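PDB 1TWY: ABC transporter, periplasmic substrate-binding protein from Vibrio cholerae O1 biovar eltor, which probably binds phosphate in the periplasm and hands it to an ABC transporter for import, as a receptor of the periplasmic binding protein superfamily. Local coordinates for residues Thr116-Thr119 with Arg120-Tyr124; Asp226-Lys230 with His231-Leu235; Glu254-Ala257 with Phe258-Glu262; Lys266-Glu270 with Tyr271-Met275. All blocks are in the same frame, centred on the assembly; numbering follows the deposited sequence.

Contact 1 of 4, residues Thr116-Thr119 with Arg120-Tyr124; sequences TNLT and REQLY
Thr119 and Gln122 grip each other at the start of helix 120-128 in a reciprocal pair of polar bonds. The hydroxyl of Thr119 takes the backbone N-H of Gln122, with OG1 and N 3.2 Å apart and an angle of 166° at the hydrogen. In return the side-chain OE1 of Gln122 accepts from Thr119 N at 3.0 Å. That donor sits 23° off the plane of the amide carbonyl. Together the two bonds make a capping box with Thr119 as N-cap. A chi1 of 61° places OG1 between the backbone N and the carbonyl carbon of Thr119 and so directs it to the N-H of Gln122, while CG2 stays beside the backbone N. Helical bonding then begins with Leu123 N to Thr119 O, also 3.0 Å and almost straight.

Apolar contact is lighter. Leu118 CD1 touches Leu123 CD1 at 3.9 Å, the two side chains crossing at about a right angle. Phe218 and Phe159 also pack on Leu123.

Glu219 accepts from Arg120 N, so a carboxylate joins the cap; its negative charge beside the helix start would probably interact favourably with the helix dipole.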
# COMPACT_ATOMS: atom_id res chain seq x y z
N THR A 116 17.61 7.06 -13.71
CA THR A 116 17.89 6.45 -12.43
C THR A 116 17.05 6.95 -11.25
O THR A 116 17.23 6.46 -10.12
CB THR A 116 19.37 6.60 -12.05
OG1 THR A 116 19.74 8.00 -11.98
CG2 THR A 116 20.29 5.89 -13.07
N ASN A 117 16.28 8.05 -11.45
CA ASN A 117 15.65 8.76 -10.41
C ASN A 117 14.51 9.58 -11.00
O ASN A 117 14.61 9.98 -12.15
CB ASN A 117 16.61 9.74 -9.77
CG ASN A 117 15.94 10.60 -8.70
OD1 ASN A 117 15.31 10.11 -7.75
ND2 ASN A 117 16.07 11.94 -8.88
N LEU A 118 13.41 9.73 -10.27
CA LEU A 118 12.40 10.73 -10.62
C LEU A 118 12.04 11.46 -9.41
O LEU A 118 12.06 10.86 -8.31
CB LEU A 118 11.12 10.08 -11.25
CG LEU A 118 11.22 9.48 -12.67
CD1 LEU A 118 10.04 8.75 -13.09
CD2 LEU A 118 11.58 10.58 -13.74
N THR A 119 11.80 12.77 -9.55
CA THR A 119 11.23 13.51 -8.43
C THR A 119 9.73 13.36 -8.40
O THR A 119 9.11 12.87 -9.33
CB THR A 119 11.52 15.03 -8.55
OG1 THR A 119 10.93 15.55 -9.76
CG2 THR A 119 13.04 15.22 -8.66
N ARG A 120 9.14 13.83 -7.31
CA ARG A 120 7.68 13.90 -7.21
C ARG A 120 7.04 14.65 -8.35
O ARG A 120 6.07 14.17 -8.97
CB ARG A 120 7.38 14.62 -5.88
CG ARG A 120 5.90 14.73 -5.62
CD ARG A 120 5.63 15.33 -4.27
NE ARG A 120 5.93 14.27 -3.32
CZ ARG A 120 5.02 13.35 -3.01
NH1 ARG A 120 3.83 13.37 -3.60
NH2 ARG A 120 5.27 12.36 -2.15
N GLU A 121 7.53 15.86 -8.68
CA GLU A 121 6.92 16.55 -9.76
C GLU A 121 7.07 15.92 -11.09
O GLU A 121 6.14 15.99 -11.88
CB GLU A 121 7.47 18.02 -9.95
CG GLU A 121 6.87 19.04 -9.06
CD GLU A 121 5.40 19.24 -9.34
OE1 GLU A 121 4.96 19.90 -10.34
OE2 GLU A 121 4.68 18.68 -8.55
N GLN A 122 8.20 15.29 -11.37
CA GLN A 122 8.34 14.54 -12.60
C GLN A 122 7.37 13.41 -12.69
O GLN A 122 6.69 13.24 -13.66
CB GLN A 122 9.75 14.04 -12.72
CG GLN A 122 10.79 15.20 -12.91
CD GLN A 122 12.26 14.74 -12.92
OE1 GLN A 122 12.60 13.79 -12.20
NE2 GLN A 122 13.03 15.23 -13.87
N LEU A 123 7.33 12.57 -11.67
CA LEU A 123 6.37 11.46 -11.72
C LEU A 123 4.98 11.89 -11.76
O LEU A 123 4.18 11.32 -12.46
CB LEU A 123 6.65 10.53 -10.52
CG LEU A 123 5.97 9.13 -10.58
CD1 LEU A 123 6.41 8.34 -11.75
CD2 LEU A 123 6.34 8.44 -9.28
N TYR A 124 4.61 12.92 -11.03
CA TYR A 124 3.26 13.45 -11.13
C TYR A 124 2.94 13.90 -12.53
O TYR A 124 1.89 13.58 -13.13
CB TYR A 124 3.10 14.61 -10.12
CG TYR A 124 1.77 15.33 -10.24
CD1 TYR A 124 0.63 14.89 -9.53
CD2 TYR A 124 1.59 16.46 -11.07
CE1 TYR A 124 -0.57 15.52 -9.57
CE2 TYR A 124 0.42 17.06 -11.13
CZ TYR A 124 -0.74 16.59 -10.40
OH TYR A 124 -1.97 17.26 -10.49

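Contact 2 of 4, residues Asp226-Lys230 with His231-Leu235; sequences DNIAK and HTYQL
Asn227 O, near the end of helix 225-229, receives two backbone N-H groups from the chain that turns away after it. Tyr233 N donates at 3.1 Å along a straight line (173° at the hydrogen), yet it comes from above the carbonyl plane and not along a lone pair. Thr232 N lies closer to the same Asn227 O, at 2.9 Å, but its bond is bent and weak. The next carbonyl, Ile228 O, takes His231 N at 3.0 Å. His231 has positive phi (60°), and with it the chain leaves the helix in a Schellman motif.

The side chains follow this fold-back. Thr232 OG1 comes in beside the Asn227 amide, 3.1 Å from OD1, the two side chains crossing obliquely; Asn227 ND2 is held by Asp222 O. Ile228 and Tyr233 lie side by side and point the same way, CG1 of the isoleucine 3.8 Å from CD2 of the ring. With CG anti to the backbone N (chi1 -178°), the tyrosine ring runs on past Ile228, and its OH bonds to Leu105 O. Phe102 meets the His231 ring edge-to-face and also packs on Ile228.

Asn227 O and Ile228 O are thus both satisfied by main-chain N-H groups of the departing chain, which leaves the helix here toward strand 236-243, with Ile228 and Tyr233 buried.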
# COMPACT_ATOMS: atom_id res chain seq x y z
N ASP A 226 15.27 -0.43 4.69
CA ASP A 226 15.81 0.60 5.55
C ASP A 226 15.38 2.03 5.30
O ASP A 226 14.99 2.72 6.23
CB ASP A 226 17.36 0.52 5.67
CG ASP A 226 17.87 1.40 6.83
OD1 ASP A 226 17.44 1.14 7.98
OD2 ASP A 226 18.56 2.43 6.65
N ASN A 227 15.31 2.44 4.03
CA ASN A 227 14.88 3.81 3.70
C ASN A 227 13.37 4.03 3.94
O ASN A 227 12.94 5.11 4.28
CB ASN A 227 15.25 4.24 2.27
CG ASN A 227 16.75 4.48 2.09
OD1 ASN A 227 17.50 4.67 3.04
ND2 ASN A 227 17.19 4.48 0.83
N ILE A 228 12.58 2.94 3.87
CA ILE A 228 11.20 3.06 4.14
C ILE A 228 11.00 3.25 5.65
O ILE A 228 10.24 4.08 6.05
CB ILE A 228 10.44 1.88 3.62
CG1 ILE A 228 10.20 2.04 2.14
CG2 ILE A 228 9.05 1.83 4.33
CD1 ILE A 228 10.08 0.77 1.46
N ALA A 229 11.79 2.52 6.42
CA ALA A 229 11.65 2.37 7.88
C ALA A 229 12.04 3.66 8.53
O ALA A 229 11.55 3.96 9.61
CB ALA A 229 12.58 1.22 8.40
N LYS A 230 12.94 4.40 7.87
CA LYS A 230 13.43 5.74 8.26
C LYS A 230 12.69 6.90 7.56
O LYS A 230 12.97 8.11 7.78
CB LYS A 230 14.94 5.85 7.93
CG LYS A 230 15.88 5.45 9.08
CD LYS A 230 16.83 4.28 8.74
CE LYS A 230 17.82 3.90 9.90
NZ LYS A 230 17.28 4.10 11.30
N HIS A 231 11.75 6.55 6.69
CA HIS A 231 11.02 7.54 5.93
C HIS A 231 11.89 8.42 5.01
O HIS A 231 11.46 9.49 4.62
CB HIS A 231 10.19 8.45 6.85
CG HIS A 231 9.16 7.70 7.65
ND1 HIS A 231 8.41 6.68 7.10
CD2 HIS A 231 8.79 7.80 8.95
CE1 HIS A 231 7.61 6.19 8.03
NE2 HIS A 231 7.82 6.85 9.16
N THR A 232 13.05 7.95 4.59
CA THR A 232 13.79 8.69 3.58
C THR A 232 13.23 8.38 2.20
O THR A 232 13.23 9.20 1.34
CB THR A 232 15.32 8.54 3.69
OG1 THR A 232 15.79 7.24 3.36
CG2 THR A 232 15.76 8.75 5.15
N TYR A 233 12.73 7.15 2.02
CA TYR A 233 11.99 6.82 0.80
C TYR A 233 10.49 7.06 1.00
O TYR A 233 9.89 6.47 1.87
CB TYR A 233 12.34 5.38 0.36
CG TYR A 233 11.64 4.98 -0.93
CD1 TYR A 233 12.22 5.26 -2.13
CD2 TYR A 233 10.52 4.23 -0.91
CE1 TYR A 233 11.60 4.88 -3.35
CE2 TYR A 233 9.87 3.85 -2.13
CZ TYR A 233 10.46 4.14 -3.29
OH TYR A 233 9.92 3.81 -4.51
N GLN A 234 9.90 7.93 0.20
CA GLN A 234 8.60 8.46 0.47
C GLN A 234 7.43 7.49 0.06
O GLN A 234 6.33 7.71 0.54
CB GLN A 234 8.35 9.84 -0.20
CG GLN A 234 9.19 11.03 0.32
CD GLN A 234 8.85 12.29 -0.57
OE1 GLN A 234 7.64 12.53 -0.93
NE2 GLN A 234 9.89 12.97 -1.00
N LEU A 235 7.62 6.52 -0.88
CA LEU A 235 6.55 5.83 -1.47
C LEU A 235 6.22 4.57 -0.66
O LEU A 235 6.59 3.45 -0.94
CB LEU A 235 6.84 5.49 -2.95
CG LEU A 235 6.84 6.76 -3.82
CD1 LEU A 235 7.11 6.32 -5.27
CD2 LEU A 235 5.66 7.82 -3.71

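Contact 3 of 4, residues Glu254-Ala257 with Phe258-Glu262; sequences EFIA and FLKSE
Phe255 lies against Phe258 and Leu259 on the buried side of helix 250-260. Leu259 covers one face of the Phe255 ring: its CG stands 4.0 Å above the plane, displaced toward the rim, and its CD1 approaches CE2 of the ring to 3.8 Å. Phe258 meets the same ring differently. The two aromatic planes are inclined by 31° with centroids 5.9 Å apart, an oblique meeting. Both phenylalanines, three positions apart, carry CG anti to the backbone N (chi1 -170° for Phe255 and 166° for Phe258), which brings Phe255 CE1 and Phe258 CD2 together at 3.8 Å.

The surface they build faces helix 36-52, where Tyr49 meets Phe255 edge-to-face and also reaches the Phe258 ring, while Met42 packs on Phe255 and Leu259. Here the helix lies against the sheet of one lobe of the binding-protein fold, with Ile256 resting on Ile79 and Ile241.

Ile256 also runs alongside Lys260, both pointing the same way, Ile256 CG2 to Lys260 CE being 3.9 Å. The lysine chain is extended beyond CG, and its charged end forms a cation-pi contact with Phe98.

At Lys260 the bonding shifts. Leu259 N still donates to Phe255 O, but Lys260 N bonds more directly to Ala257 O at 3.0 Å than to Ile256 O, where the bond is weak. Ser261 OG then donates to Phe258 O at 2.7 Å, in the carbonyl plane on a lone pair, and Ser261 N bonds to that same oxygen. Ser261 is also the N-cap of helix 262-270, its OG bonding weakly to Ala264 N.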
# COMPACT_ATOMS: atom_id res chain seq x y z
N GLU A 254 -6.09 -9.52 23.90
CA GLU A 254 -5.20 -10.60 23.65
C GLU A 254 -4.75 -10.72 22.15
O GLU A 254 -3.58 -10.98 21.88
CB GLU A 254 -5.83 -11.90 24.14
CG GLU A 254 -4.91 -13.08 24.17
CD GLU A 254 -5.50 -14.28 24.96
OE1 GLU A 254 -6.56 -14.17 25.64
OE2 GLU A 254 -4.88 -15.36 24.89
N PHE A 255 -5.66 -10.52 21.23
CA PHE A 255 -5.26 -10.53 19.82
C PHE A 255 -4.35 -9.31 19.49
O PHE A 255 -3.30 -9.45 18.76
CB PHE A 255 -6.47 -10.57 18.88
CG PHE A 255 -6.09 -10.82 17.48
CD1 PHE A 255 -5.46 -12.00 17.11
CD2 PHE A 255 -6.33 -9.87 16.50
CE1 PHE A 255 -5.09 -12.24 15.85
CE2 PHE A 255 -5.94 -10.09 15.19
CZ PHE A 255 -5.35 -11.24 14.85
N ILE A 256 -4.70 -8.16 19.99
CA ILE A 256 -3.87 -6.95 19.82
C ILE A 256 -2.45 -7.15 20.36
O ILE A 256 -1.42 -6.91 19.65
CB ILE A 256 -4.53 -5.72 20.46
CG1 ILE A 256 -5.87 -5.40 19.79
CG2 ILE A 256 -3.63 -4.48 20.40
CD1 ILE A 256 -5.72 -4.67 18.44
N ALA A 257 -2.33 -7.68 21.59
CA ALA A 257 -1.02 -8.10 22.05
C ALA A 257 -0.18 -9.02 21.15
O ALA A 257 1.03 -8.80 20.94
CB ALA A 257 -1.12 -8.82 23.49
N PHE A 258 -0.81 -10.04 20.67
CA PHE A 258 -0.18 -10.92 19.71
C PHE A 258 0.35 -10.15 18.45
O PHE A 258 1.39 -10.45 17.92
CB PHE A 258 -1.17 -11.98 19.26
CG PHE A 258 -0.75 -12.73 18.04
CD1 PHE A 258 0.23 -13.64 18.09
CD2 PHE A 258 -1.38 -12.46 16.77
CE1 PHE A 258 0.61 -14.31 16.97
CE2 PHE A 258 -1.01 -13.15 15.66
CZ PHE A 258 -0.05 -14.09 15.74
N LEU A 259 -0.42 -9.15 17.98
CA LEU A 259 -0.05 -8.41 16.80
C LEU A 259 1.20 -7.60 17.04
O LEU A 259 1.92 -7.27 16.13
CB LEU A 259 -1.18 -7.50 16.26
CG LEU A 259 -2.40 -8.19 15.71
CD1 LEU A 259 -3.47 -7.15 15.29
CD2 LEU A 259 -2.00 -9.05 14.54
N LYS A 260 1.50 -7.36 18.31
CA LYS A 260 2.65 -6.62 18.74
C LYS A 260 3.85 -7.48 19.18
O LYS A 260 4.92 -6.99 19.40
CB LYS A 260 2.19 -5.79 19.91
CG LYS A 260 1.21 -4.62 19.52
CD LYS A 260 0.95 -3.68 20.71
CE LYS A 260 -0.16 -2.75 20.27
NZ LYS A 260 -0.41 -1.67 21.25
N SER A 261 3.64 -8.78 19.12
CA SER A 261 4.59 -9.78 19.56
C SER A 261 5.65 -10.11 18.48
O SER A 261 5.49 -9.93 17.25
CB SER A 261 3.83 -11.05 19.90
OG SER A 261 3.50 -11.89 18.80
N GLU A 262 6.78 -10.64 18.93
CA GLU A 262 7.80 -11.00 18.00
C GLU A 262 7.37 -12.03 17.01
O GLU A 262 7.84 -12.00 15.89
CB GLU A 262 9.00 -11.64 18.71
CG GLU A 262 9.88 -10.67 19.47
CD GLU A 262 9.52 -10.59 20.92
OE1 GLU A 262 8.38 -10.96 21.26
OE2 GLU A 262 10.44 -10.21 21.69

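Contact 4 of 4, residues Lys266-Glu270 with Tyr271-Met275; sequences KLIVE and YGYIM
Ile268 and Val269 meet the selenomethionine Met275 where the chain doubles back after helix 262-270. The methyl CE of Met275 presses on Ile268 CG2 at 3.4 Å, tighter than usual carbon contact, and its CG touches Val269 CG2 at 3.7 Å. Bends at chi2 and chi3 (-63° and 103°) fold the selenomethionine back over the helix. Ile268 CG2 also packs on Tyr273 CB, the side chains crossing at about a right angle.

A Schellman motif sets up this return. Tyr273 N donates to Ile268 O at 3.2 Å and Gly272 N to Val269 O at 3.0 Å. Gly272 takes up a positive phi (92°) as the C' residue of the motif. One water donates both to Val269 O and to Tyr273 O, 2.6 Å from the latter, bridging helix and loop. Leu267 O lies at the edge of the Tyr271 ring, in its plane, 3.2 Å from CD1. A turn back along the helix, Lys266 NZ forms a salt bridge with Glu270 OE2 at 2.6 Å.

Beyond these, Ile268 rests on Leu100 and Ala101 of strand 96-109, Tyr271 and Tyr273 reach Ile41 of helix 36-52, and Ile274 packs against helix 225-229.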
# COMPACT_ATOMS: atom_id res chain seq x y z
N LYS A 266 7.90 -11.37 13.07
CA LYS A 266 8.75 -12.27 12.32
C LYS A 266 7.95 -12.59 10.98
O LYS A 266 8.55 -12.57 9.88
CB LYS A 266 9.13 -13.48 13.23
CG LYS A 266 9.87 -14.59 12.53
CD LYS A 266 8.94 -15.54 11.73
CE LYS A 266 9.73 -16.77 11.17
NZ LYS A 266 8.92 -17.68 10.28
N LEU A 267 6.67 -12.91 11.21
CA LEU A 267 5.81 -13.28 10.06
C LEU A 267 5.62 -12.09 9.15
O LEU A 267 5.80 -12.18 7.89
CB LEU A 267 4.48 -13.77 10.49
CG LEU A 267 4.50 -15.20 11.01
CD1 LEU A 267 3.24 -15.52 11.73
CD2 LEU A 267 4.60 -16.22 9.89
N ILE A 268 5.36 -10.95 9.74
CA ILE A 268 5.19 -9.69 8.94
C ILE A 268 6.41 -9.39 8.05
O ILE A 268 6.25 -9.15 6.85
CB ILE A 268 4.78 -8.53 9.84
CG1 ILE A 268 3.47 -8.84 10.51
CG2 ILE A 268 4.73 -7.18 9.06
CD1 ILE A 268 3.17 -8.08 11.75
N VAL A 269 7.63 -9.42 8.63
CA VAL A 269 8.88 -9.19 7.98
C VAL A 269 9.14 -10.21 6.86
O VAL A 269 9.63 -9.88 5.76
CB VAL A 269 9.99 -9.08 9.03
CG1 VAL A 269 11.35 -9.10 8.41
CG2 VAL A 269 9.75 -7.81 9.75
N GLU A 270 8.88 -11.45 7.17
CA GLU A 270 9.17 -12.47 6.23
C GLU A 270 8.35 -12.37 4.99
O GLU A 270 8.83 -12.77 3.92
CB GLU A 270 9.14 -13.89 6.81
CG GLU A 270 7.88 -14.62 7.02
CD GLU A 270 8.18 -16.07 7.43
OE1 GLU A 270 8.96 -16.77 6.67
OE2 GLU A 270 7.51 -16.52 8.45
N TYR A 271 7.15 -11.83 5.11
CA TYR A 271 6.32 -11.56 3.89
C TYR A 271 6.64 -10.27 3.13
O TYR A 271 6.00 -9.92 2.10
CB TYR A 271 4.86 -11.70 4.24
CG TYR A 271 4.33 -13.14 4.37
CD1 TYR A 271 4.56 -13.94 5.47
CD2 TYR A 271 3.65 -13.75 3.29
CE1 TYR A 271 4.09 -15.25 5.54
CE2 TYR A 271 3.18 -14.99 3.37
CZ TYR A 271 3.38 -15.76 4.49
OH TYR A 271 2.96 -17.06 4.59
N GLY A 272 7.67 -9.58 3.52
CA GLY A 272 8.17 -8.39 2.80
C GLY A 272 7.60 -7.11 3.30
O GLY A 272 7.90 -6.09 2.69
N TYR A 273 6.96 -7.08 4.50
CA TYR A 273 6.52 -5.80 4.99
C TYR A 273 7.58 -5.26 5.94
O TYR A 273 8.49 -6.02 6.33
CB TYR A 273 5.16 -5.86 5.65
CG TYR A 273 4.12 -6.44 4.74
CD1 TYR A 273 3.59 -5.69 3.76
CD2 TYR A 273 3.78 -7.75 4.83
CE1 TYR A 273 2.67 -6.20 2.93
CE2 TYR A 273 2.84 -8.30 3.97
CZ TYR A 273 2.32 -7.51 3.01
OH TYR A 273 1.40 -8.01 2.11
N ILE A 274 7.51 -4.02 6.30
CA ILE A 274 8.65 -3.28 6.93
C ILE A 274 8.29 -2.78 8.31
O ILE A 274 7.26 -2.14 8.55
CB ILE A 274 9.08 -2.11 6.08
CG1 ILE A 274 9.67 -2.61 4.74
CG2 ILE A 274 10.14 -1.28 6.76
CD1 ILE A 274 8.91 -1.98 3.59
N MSE A 275 9.15 -3.08 9.27
CA MSE A 275 8.88 -2.65 10.63
C MSE A 275 9.14 -1.12 10.72
O MSE A 275 10.16 -0.67 10.24
CB MSE A 275 9.81 -3.38 11.63
CG MSE A 275 9.46 -4.83 11.85
SE MSE A 275 7.71 -5.01 12.62
CE MSE A 275 6.80 -5.49 11.20
O HOH W 1 10.63 -7.13 5.25

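Overall arrangement
The four contacts follow one another along the chain: contact 1 opens a helix, and contacts 2, 3 and 4 lie at or near helix ends. Contacts 1 and 2 are joined by a probable hydrogen bond, Arg120 NH2 to Gln234 OE1 at 2.7 Å, with centres 16 Å apart. Contact 2 meets contact 4 through packing, Ile228 CD1 lying 3.7 Å from Ile274 CD1. Contacts 3 and 4 adjoin in sequence, their centres 15 Å apart, on successive helices. Contacts 1 and 3 lie on opposite sides of the chain's centre, about 38 Å between centres. The magnesium ion, at Gly164 and Thr166, is about 10 Å from the Arg120 side chain.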